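Protease 2A (Rhinovirus C, PDB 5X45) is a viral cysteine protease of chymotrypsin-like fold that, as in other rhinoviruses, probably cuts the viral polyprotein at its own N-terminus and certain host proteins. Local coordinates at residues A[9-14]-A[48-53]; A[53-58]-A[111-116]; A[115-120]-A[132-137]. All blocks are in the same frame, centred on the assembly; numbering follows the deposited sequence.

The three contacts gather round one structural theme, the link between the N-terminal sheet and the C-terminal barrel with its zinc ion. Contact 1 ties strand 9-10 to the connecting loop 48-53, whose last residue, Cys53, is also the first zinc ligand of contact 2. His115 joins contacts 2 and 3, and the strands 110-113 and 116-124 that follow each other there are neighbours in the barrel. The centres of contacts 1 and 2 lie about 12 Å apart, and contact 3 is about 8 Å from each. Two bonds stitch them together: Val49 O to Val117 N, 2.9 Å, and Cys55 O to Arg135 NH1, 2.8 Å.

Contact 1: A[9-14]-A[48-53]. With ZN (zinc ion), chain E.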
loop_
_atom_site.group_PDB
_atom_site.type_symbol
_atom_site.label_atom_id
_atom_site.label_comp_id
_atom_site.label_asym_id
_atom_site.label_seq_id
_atom_site.Cartn_x
_atom_site.Cartn_y
_atom_site.Cartn_z
ATOM N N VAL A 9 -0.038 6.542 4.265
ATOM C CA VAL A 9 -1.373 7.108 4.154
ATOM C C VAL A 9 -1.792 7.728 5.473
ATOM O O VAL A 9 -1.772 7.070 6.506
ATOM C CB VAL A 9 -2.396 6.045 3.730
ATOM C CG1 VAL A 9 -3.771 6.662 3.567
ATOM C CG2 VAL A 9 -1.938 5.363 2.446
ATOM N N HIS A 10 -2.184 8.996 5.432
ATOM C CA HIS A 10 -2.502 9.738 6.645
ATOM C C HIS A 10 -3.931 10.271 6.602
ATOM O O HIS A 10 -4.205 11.298 5.984
ATOM C CB HIS A 10 -1.500 10.879 6.822
ATOM C CG HIS A 10 -1.634 11.606 8.124
ATOM N ND1 HIS A 10 -0.929 12.761 8.400
ATOM C CD2 HIS A 10 -2.377 11.344 9.219
ATOM C CE1 HIS A 10 -1.241 13.180 9.614
ATOM N NE2 HIS A 10 -2.115 12.342 10.135
ATOM N N THR A 11 -4.842 9.569 7.264
ATOM C CA THR A 11 -6.247 9.970 7.276
ATOM C C THR A 11 -6.531 10.900 8.448
ATOM O O THR A 11 -5.599 11.307 9.148
ATOM C CB THR A 11 -7.178 8.748 7.356
ATOM O OG1 THR A 11 -7.001 8.094 8.619
ATOM C CG2 THR A 11 -6.889 7.773 6.214
ATOM N N ARG A 12 -7.810 11.213 8.674
ATOM C CA ARG A 12 -8.197 12.118 9.763
ATOM C C ARG A 12 -7.746 11.600 11.124
ATOM O O ARG A 12 -7.397 12.373 12.022
ATOM C CB ARG A 12 -9.709 12.319 9.822
ATOM C CG ARG A 12 -10.091 13.466 10.751
ATOM C CD ARG A 12 -11.452 13.276 11.419
ATOM N NE ARG A 12 -12.561 13.929 10.726
ATOM C CZ ARG A 12 -13.809 13.462 10.714
ATOM N NH1 ARG A 12 -14.758 14.117 10.057
ATOM N NH2 ARG A 12 -14.109 12.342 11.364
ATOM N N ASP A 13 -7.777 10.285 11.276
ATOM C CA ASP A 13 -7.527 9.679 12.574
ATOM C C ASP A 13 -6.402 8.636 12.603
ATOM O O ASP A 13 -5.994 8.208 13.680
ATOM C CB ASP A 13 -8.836 9.092 13.119
ATOM C CG ASP A 13 -9.563 8.222 12.107
ATOM O OD1 ASP A 13 -8.930 7.764 11.129
ATOM O OD2 ASP A 13 -10.781 8.004 12.294
ATOM N N ALA A 14 -5.884 8.235 11.445
ATOM C CA ALA A 14 -4.934 7.125 11.421
ATOM C C ALA A 14 -3.818 7.302 10.397
ATOM O O ALA A 14 -3.952 8.043 9.421
ATOM C CB ALA A 14 -5.663 5.822 11.162
ATOM N N ASP A 48 -5.610 12.451 3.652
ATOM C CA ASP A 48 -6.013 11.312 2.815
ATOM C C ASP A 48 -7.347 10.688 3.225
ATOM O O ASP A 48 -7.733 10.716 4.397
ATOM C CB ASP A 48 -4.930 10.226 2.821
ATOM C CG ASP A 48 -3.577 10.748 2.373
ATOM O OD1 ASP A 48 -3.548 11.614 1.460
ATOM O OD2 ASP A 48 -2.549 10.281 2.929
ATOM N N VAL A 49 -8.017 10.077 2.250
ATOM C CA VAL A 49 -9.314 9.441 2.467
ATOM C C VAL A 49 -9.346 8.049 1.839
ATOM O O VAL A 49 -9.083 7.887 0.646
ATOM C CB VAL A 49 -10.458 10.285 1.876
ATOM C CG1 VAL A 49 -11.777 9.521 1.927
ATOM C CG2 VAL A 49 -10.568 11.616 2.611
ATOM N N ILE A 50 -9.658 7.040 2.647
ATOM C CA ILE A 50 -9.823 5.689 2.129
ATOM C C ILE A 50 -11.301 5.429 1.841
ATOM O O ILE A 50 -12.112 5.369 2.759
ATOM C CB ILE A 50 -9.257 4.649 3.111
ATOM C CG1 ILE A 50 -7.790 4.973 3.404
ATOM C CG2 ILE A 50 -9.414 3.229 2.562
ATOM C CD1 ILE A 50 -7.213 4.207 4.563
ATOM N N PRO A 51 -11.626 5.319 0.570
ATOM C CA PRO A 51 -12.996 5.194 0.107
ATOM C C PRO A 51 -13.550 3.827 0.331
ATOM O O PRO A 51 -12.825 2.901 0.499
ATOM C CB PRO A 51 -12.883 5.467 -1.384
ATOM C CG PRO A 51 -11.466 5.277 -1.726
ATOM C CD PRO A 51 -10.648 5.276 -0.515
ATOM N N CYS A 52 -14.852 3.708 0.326
ATOM C CA CYS A 52 -15.480 2.419 0.432
ATOM C C CYS A 52 -16.007 2.066 -0.910
ATOM O O CYS A 52 -17.004 1.433 -1.021
ATOM C CB CYS A 52 -16.601 2.462 1.447
ATOM S SG CYS A 52 -15.973 2.555 3.124
ATOM N N CYS A 53 -15.318 2.499 -1.936
ATOM C CA CYS A 53 -15.698 2.167 -3.272
ATOM C C CYS A 53 -15.246 0.760 -3.624
ATOM O O CYS A 53 -14.751 0.006 -2.803
ATOM C CB CYS A 53 -15.225 3.240 -4.282
ATOM S SG CYS A 53 -13.477 3.488 -4.696
HETATM ZN ZN ZN E . -13.179 4.735 -6.156
#
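His10 and Asp48 are joined by two hydrogen bonds. The backbone N of His10 gives its hydrogen to Asp48 OD2 at 2.8 Å, an almost straight bond (176°) that meets the carboxylate oxygen on its anti side and close to the carboxylate plane. In return Asp48 N donates to His10 O at 3.0 Å, approaching tilted from the carbonyl plane. One aspartate thus satisfies the N-H and the C=O of the same residue, the first with its side chain and the second with its backbone. The side chain can do so because CG stands beside its own backbone N (chi1 -56°), which brings the carboxylate back over strand 9-10. The other oxygen, OD1, faces Lys110 NZ in a long, weak ion pair.

The imidazole of His10 leads away from this pair of bonds, and its NE2 is bonded to the carbonyl of Val44. Asp48 O is met by a C-H instead: Thr11 CA lies 3.3 Å from Asp48 O. Thr11 also closes the turn that follows, its N bonding to Ala14 O at 2.8 Å, while Thr11 OG1 accepts from Ala14 N at 3.0 Å in an ST motif.

Apolar contacts flank the polar pair. Val9 CG1 rests 3.8 Å from Asp48 CB, and Thr11 CG2 is 3.9 Å from Ile50 CD1, both pairs crossing at a slant. Beyond Ile50 the chain runs on to Cys53, whose sulfur is bonded to the zinc ion. An edge strand of the N-terminal sheet fastened to the linker entering the C-terminal barrel is in keeping with the two-domain, chymotrypsin-like fold of the picornaviral 2A proteases.

Contact 2: A[53-58]-A[111-116]; sequences CDCTAG and LLCKHG. With ZN (zinc ion), chain E.
Cys113 meets Cys53 and Cys55 across a zinc site of three cysteines and one histidine, set at one end of the C-terminal beta barrel of the chymotrypsin-like fold. Starting at its base, Cys113 CB packs 3.8 Å from Cys55 CB and lies beside the Ala57 carbonyl. One step out, Cys113 SG binds the zinc ion at 2.5 Å. Its chi1 of 68° places the sulfur between backbone N and carbonyl carbon, turned in toward the metal. There it sits next to Cys53 SG, and it also takes a weak bond from His115 N, which may help to steady the sulfur.

His115 contributes ND1, 2.5 Å from the zinc ion. The sulfurs of Cys53 and Cys55 lie at the edge of its ring, near the ring plane, while Lys114 CG covers part of one face. Cys53 SG is bonded to the metal as well, and Cys55 SG completes the set at 2.6 Å. Two ligands from the loop before strand 57-62 and two from residues 113-115 make the metal a cross-link between distant parts of the chain, probably a structural rather than a catalytic one, as in related 2A proteases.

Beyond the metal the strands come together, and Gly58, lacking a side chain, brings its CA to 3.1 Å from Leu112 O in a C-H...O contact. Nearby, a water links the two segments, donating to Ala57 O at 3.1 Å and accepting weakly from Lys114 N.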
loop_
_atom_site.group_PDB
_atom_site.type_symbol
_atom_site.label_atom_id
_atom_site.label_comp_id
_atom_site.label_asym_id
_atom_site.label_seq_id
_atom_site.Cartn_x
_atom_site.Cartn_y
_atom_site.Cartn_z
ATOM N N CYS A 53 -15.318 2.499 -1.936
ATOM C CA CYS A 53 -15.698 2.167 -3.272
ATOM C C CYS A 53 -15.246 0.760 -3.624
ATOM O O CYS A 53 -14.751 0.006 -2.803
ATOM C CB CYS A 53 -15.225 3.240 -4.282
ATOM S SG CYS A 53 -13.477 3.488 -4.696
ATOM N N ASP A 54 -15.467 0.437 -4.872
ATOM C CA ASP A 54 -15.174 -0.860 -5.480
ATOM C C ASP A 54 -14.091 -0.782 -6.566
ATOM O O ASP A 54 -13.731 -1.801 -7.162
ATOM C CB ASP A 54 -16.465 -1.461 -6.054
ATOM C CG ASP A 54 -17.085 -0.594 -7.149
ATOM O OD1 ASP A 54 -17.094 0.652 -7.004
ATOM O OD2 ASP A 54 -17.603 -1.164 -8.136
ATOM N N CYS A 55 -13.588 0.425 -6.825
ATOM C CA CYS A 55 -12.612 0.656 -7.897
ATOM C C CYS A 55 -11.373 -0.243 -7.846
ATOM O O CYS A 55 -10.907 -0.635 -6.772
ATOM C CB CYS A 55 -12.160 2.116 -7.892
ATOM S SG CYS A 55 -13.449 3.280 -8.350
ATOM N N THR A 56 -10.861 -0.578 -9.028
ATOM C CA THR A 56 -9.632 -1.353 -9.164
ATOM C C THR A 56 -8.656 -0.658 -10.114
ATOM O O THR A 56 -7.539 -1.124 -10.324
ATOM C CB THR A 56 -9.915 -2.780 -9.688
ATOM O OG1 THR A 56 -10.780 -2.711 -10.832
ATOM C CG2 THR A 56 -10.564 -3.640 -8.601
ATOM N N ALA A 57 -9.103 0.442 -10.712
ATOM C CA ALA A 57 -8.268 1.224 -11.619
ATOM C C ALA A 57 -8.013 2.625 -11.071
ATOM O O ALA A 57 -8.897 3.247 -10.477
ATOM C CB ALA A 57 -8.911 1.304 -13.002
ATOM N N GLY A 58 -6.805 3.127 -11.295
ATOM C CA GLY A 58 -6.446 4.455 -10.846
ATOM C C GLY A 58 -5.030 4.823 -11.227
ATOM O O GLY A 58 -4.556 4.507 -12.320
ATOM N N LEU A 111 -1.643 4.149 -4.137
ATOM C CA LEU A 111 -2.564 3.873 -5.232
ATOM C C LEU A 111 -3.879 4.611 -4.990
ATOM O O LEU A 111 -4.560 4.388 -3.980
ATOM C CB LEU A 111 -2.819 2.372 -5.366
ATOM C CG LEU A 111 -3.950 1.944 -6.303
ATOM C CD1 LEU A 111 -3.662 2.391 -7.723
ATOM C CD2 LEU A 111 -4.119 0.437 -6.257
ATOM N N LEU A 112 -4.243 5.474 -5.934
ATOM C CA LEU A 112 -5.449 6.288 -5.813
ATOM C C LEU A 112 -6.463 6.035 -6.913
ATOM O O LEU A 112 -6.111 5.866 -8.080
ATOM C CB LEU A 112 -5.104 7.778 -5.822
ATOM C CG LEU A 112 -4.328 8.335 -4.642
ATOM C CD1 LEU A 112 -2.857 8.414 -4.992
ATOM C CD2 LEU A 112 -4.889 9.701 -4.283
ATOM N N CYS A 113 -7.727 6.004 -6.525
ATOM C CA CYS A 113 -8.819 6.124 -7.477
ATOM C C CYS A 113 -9.392 7.539 -7.370
ATOM O O CYS A 113 -8.847 8.383 -6.666
ATOM C CB CYS A 113 -9.883 5.069 -7.203
ATOM S SG CYS A 113 -10.766 5.338 -5.657
ATOM N N LYS A 114 -10.500 7.795 -8.049
ATOM C CA LYS A 114 -11.101 9.115 -8.010
ATOM C C LYS A 114 -11.510 9.500 -6.580
ATOM O O LYS A 114 -11.401 10.656 -6.186
ATOM C CB LYS A 114 -12.306 9.160 -8.950
ATOM C CG LYS A 114 -13.248 10.317 -8.696
ATOM C CD LYS A 114 -14.659 9.995 -9.169
ATOM C CE LYS A 114 -15.614 11.094 -8.755
ATOM N NZ LYS A 114 -15.104 12.428 -9.187
ATOM N N HIS A 115 -11.961 8.521 -5.802
ATOM C CA HIS A 115 -12.515 8.780 -4.474
ATOM C C HIS A 115 -11.485 8.849 -3.333
ATOM O O HIS A 115 -11.796 9.329 -2.244
ATOM C CB HIS A 115 -13.571 7.725 -4.161
ATOM C CG HIS A 115 -14.657 7.659 -5.186
ATOM N ND1 HIS A 115 -14.849 6.565 -6.004
ATOM C CD2 HIS A 115 -15.599 8.565 -5.542
ATOM C CE1 HIS A 115 -15.868 6.797 -6.811
ATOM N NE2 HIS A 115 -16.341 8.001 -6.553
ATOM N N GLY A 116 -10.262 8.392 -3.579
ATOM C CA GLY A 116 -9.223 8.481 -2.571
ATOM C C GLY A 116 -8.155 7.415 -2.685
ATOM O O GLY A 116 -7.965 6.810 -3.737
HETATM ZN ZN ZN E . -13.179 4.735 -6.156
HETATM O O HOH W 1 -10.902 5.612 -10.509
#

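Contact 3: A[115-120]-A[132-137]; sequences HGVIGM and TDLRPY. With ZN (zinc ion), chain E.
Asp133 OD1, lying beside the carbonyl of Ile118 without bonding to it, is gripped twice by Arg135. The guanidinium NE reaches the oxygen's syn lone pair at 2.8 Å, staying near its own plane, and Arg135 N comes in on the anti side at 3.0 Å, well out of the carboxylate plane, which makes an Asx turn. The second carboxylate oxygen, OD2, takes Arg135 NH2 at 2.8 Å from above the carboxylate plane, so the guanidinium holds the aspartate side-on in a salt bridge. A bend at chi3 (-67°) folds the arginine back to make this possible. It also lays one guanidinium face over Ile118 CB, 4.0 Å from Arg135 NE, with the two side chains running alongside each other. The remaining nitrogen, NH1, is bonded to Cys55 O of the zinc-binding loop, giving the guanidinium a second partner, apart from the carboxylate.

The backbone around this pair is the hairpin of strands 116-124 and 129-133 in the C-terminal barrel. Gly119 and Asp133 form a non-hydrogen-bonded antiparallel pair, and Met120 and Thr132 the hydrogen-bonded one beside it: Thr132 N gives to Met120 O at 2.9 Å and Met120 N to Thr132 O at 3.2 Å. On the other strand edge, Ile118 and Gly119 both face Leu111, a classic beta bulge.

As the chain leaves its strand, Leu134 N donates to Ile118 O at 2.8 Å, a nearly straight bond (174°) that arrives above the carbonyl plane. The Leu134 side chain settles over Gly119, and its CD2 meets Met120 CE at 3.9 Å, the two chains crossing at about a right angle.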
loop_
_atom_site.group_PDB
_atom_site.type_symbol
_atom_site.label_atom_id
_atom_site.label_comp_id
_atom_site.label_asym_id
_atom_site.label_seq_id
_atom_site.Cartn_x
_atom_site.Cartn_y
_atom_site.Cartn_z
ATOM N N HIS A 115 -11.961 8.521 -5.802
ATOM C CA HIS A 115 -12.515 8.780 -4.474
ATOM C C HIS A 115 -11.485 8.849 -3.333
ATOM O O HIS A 115 -11.796 9.329 -2.244
ATOM C CB HIS A 115 -13.571 7.725 -4.161
ATOM C CG HIS A 115 -14.657 7.659 -5.186
ATOM N ND1 HIS A 115 -14.849 6.565 -6.004
ATOM C CD2 HIS A 115 -15.599 8.565 -5.542
ATOM C CE1 HIS A 115 -15.868 6.797 -6.811
ATOM N NE2 HIS A 115 -16.341 8.001 -6.553
ATOM N N GLY A 116 -10.262 8.392 -3.579
ATOM C CA GLY A 116 -9.223 8.481 -2.571
ATOM C C GLY A 116 -8.155 7.415 -2.685
ATOM O O GLY A 116 -7.965 6.810 -3.737
ATOM N N VAL A 117 -7.437 7.205 -1.592
ATOM C CA VAL A 117 -6.367 6.225 -1.554
ATOM C C VAL A 117 -6.921 4.837 -1.235
ATOM O O VAL A 117 -7.589 4.651 -0.219
ATOM C CB VAL A 117 -5.311 6.602 -0.508
ATOM C CG1 VAL A 117 -4.093 5.690 -0.639
ATOM C CG2 VAL A 117 -4.902 8.063 -0.680
ATOM N N ILE A 118 -6.648 3.860 -2.090
ATOM C CA ILE A 118 -7.173 2.522 -1.858
ATOM C C ILE A 118 -6.064 1.502 -1.612
ATOM O O ILE A 118 -6.347 0.368 -1.240
ATOM C CB ILE A 118 -8.034 2.019 -3.050
ATOM C CG1 ILE A 118 -7.198 1.958 -4.327
ATOM C CG2 ILE A 118 -9.266 2.886 -3.242
ATOM C CD1 ILE A 118 -7.947 1.410 -5.513
ATOM N N GLY A 119 -4.810 1.899 -1.803
ATOM C CA GLY A 119 -3.716 0.952 -1.699
ATOM C C GLY A 119 -2.320 1.522 -1.559
ATOM O O GLY A 119 -2.104 2.725 -1.692
ATOM N N MET A 120 -1.373 0.636 -1.267
ATOM C CA MET A 120 0.042 0.983 -1.146
ATOM C C MET A 120 0.882 -0.106 -1.786
ATOM O O MET A 120 0.591 -1.292 -1.619
ATOM C CB MET A 120 0.462 1.125 0.316
ATOM C CG MET A 120 0.245 2.478 0.947
ATOM S SD MET A 120 0.995 2.542 2.606
ATOM C CE MET A 120 0.187 1.150 3.400
ATOM N N THR A 132 -1.215 -3.590 -1.489
ATOM C CA THR A 132 -2.173 -4.016 -0.479
ATOM C C THR A 132 -3.389 -3.110 -0.581
ATOM O O THR A 132 -3.273 -1.890 -0.619
ATOM C CB THR A 132 -1.634 -3.982 0.965
ATOM O OG1 THR A 132 -1.453 -2.630 1.391
ATOM C CG2 THR A 132 -0.347 -4.694 1.053
ATOM N N ASP A 133 -4.550 -3.735 -0.656
ATOM C CA ASP A 133 -5.808 -3.032 -0.652
ATOM C C ASP A 133 -6.074 -2.595 0.788
ATOM O O ASP A 133 -6.151 -3.430 1.690
ATOM C CB ASP A 133 -6.919 -3.948 -1.189
ATOM C CG ASP A 133 -8.243 -3.218 -1.418
ATOM O OD1 ASP A 133 -8.455 -2.113 -0.860
ATOM O OD2 ASP A 133 -9.075 -3.764 -2.178
ATOM N N LEU A 134 -6.205 -1.288 1.001
ATOM C CA LEU A 134 -6.359 -0.739 2.344
ATOM C C LEU A 134 -7.807 -0.794 2.816
ATOM O O LEU A 134 -8.078 -0.697 4.013
ATOM C CB LEU A 134 -5.870 0.708 2.394
ATOM C CG LEU A 134 -4.389 0.875 2.088
ATOM C CD1 LEU A 134 -4.059 2.352 2.044
ATOM C CD2 LEU A 134 -3.519 0.132 3.085
ATOM N N ARG A 135 -8.734 -0.932 1.873
ATOM C CA ARG A 135 -10.162 -0.905 2.192
ATOM C C ARG A 135 -10.610 -1.973 3.208
ATOM O O ARG A 135 -11.375 -1.654 4.125
ATOM C CB ARG A 135 -10.986 -0.997 0.903
ATOM C CG ARG A 135 -10.870 0.262 0.051
ATOM C CD ARG A 135 -11.470 0.077 -1.330
ATOM N NE ARG A 135 -10.690 -0.876 -2.112
ATOM C CZ ARG A 135 -10.794 -1.035 -3.425
ATOM N NH1 ARG A 135 -11.635 -0.278 -4.121
ATOM N NH2 ARG A 135 -10.038 -1.934 -4.046
ATOM N N PRO A 136 -10.131 -3.227 3.073
ATOM C CA PRO A 136 -10.466 -4.201 4.124
ATOM C C PRO A 136 -10.044 -3.771 5.531
ATOM O O PRO A 136 -10.699 -4.160 6.497
ATOM C CB PRO A 136 -9.677 -5.449 3.712
ATOM C CG PRO A 136 -9.515 -5.328 2.244
ATOM C CD PRO A 136 -9.376 -3.858 1.969
ATOM N N TYR A 137 -8.970 -2.993 5.646
ATOM C CA TYR A 137 -8.410 -2.661 6.955
ATOM C C TYR A 137 -8.780 -1.282 7.502
ATOM O O TYR A 137 -8.334 -0.927 8.589
ATOM C CB TYR A 137 -6.884 -2.781 6.903
ATOM C CG TYR A 137 -6.403 -4.099 6.340
ATOM C CD1 TYR A 137 -6.257 -4.275 4.968
ATOM C CD2 TYR A 137 -6.101 -5.169 7.172
ATOM C CE1 TYR A 137 -5.824 -5.480 4.437
ATOM C CE2 TYR A 137 -5.662 -6.375 6.650
ATOM C CZ TYR A 137 -5.527 -6.527 5.280
ATOM O OH TYR A 137 -5.093 -7.729 4.748
HETATM ZN ZN ZN E . -13.179 4.735 -6.156
#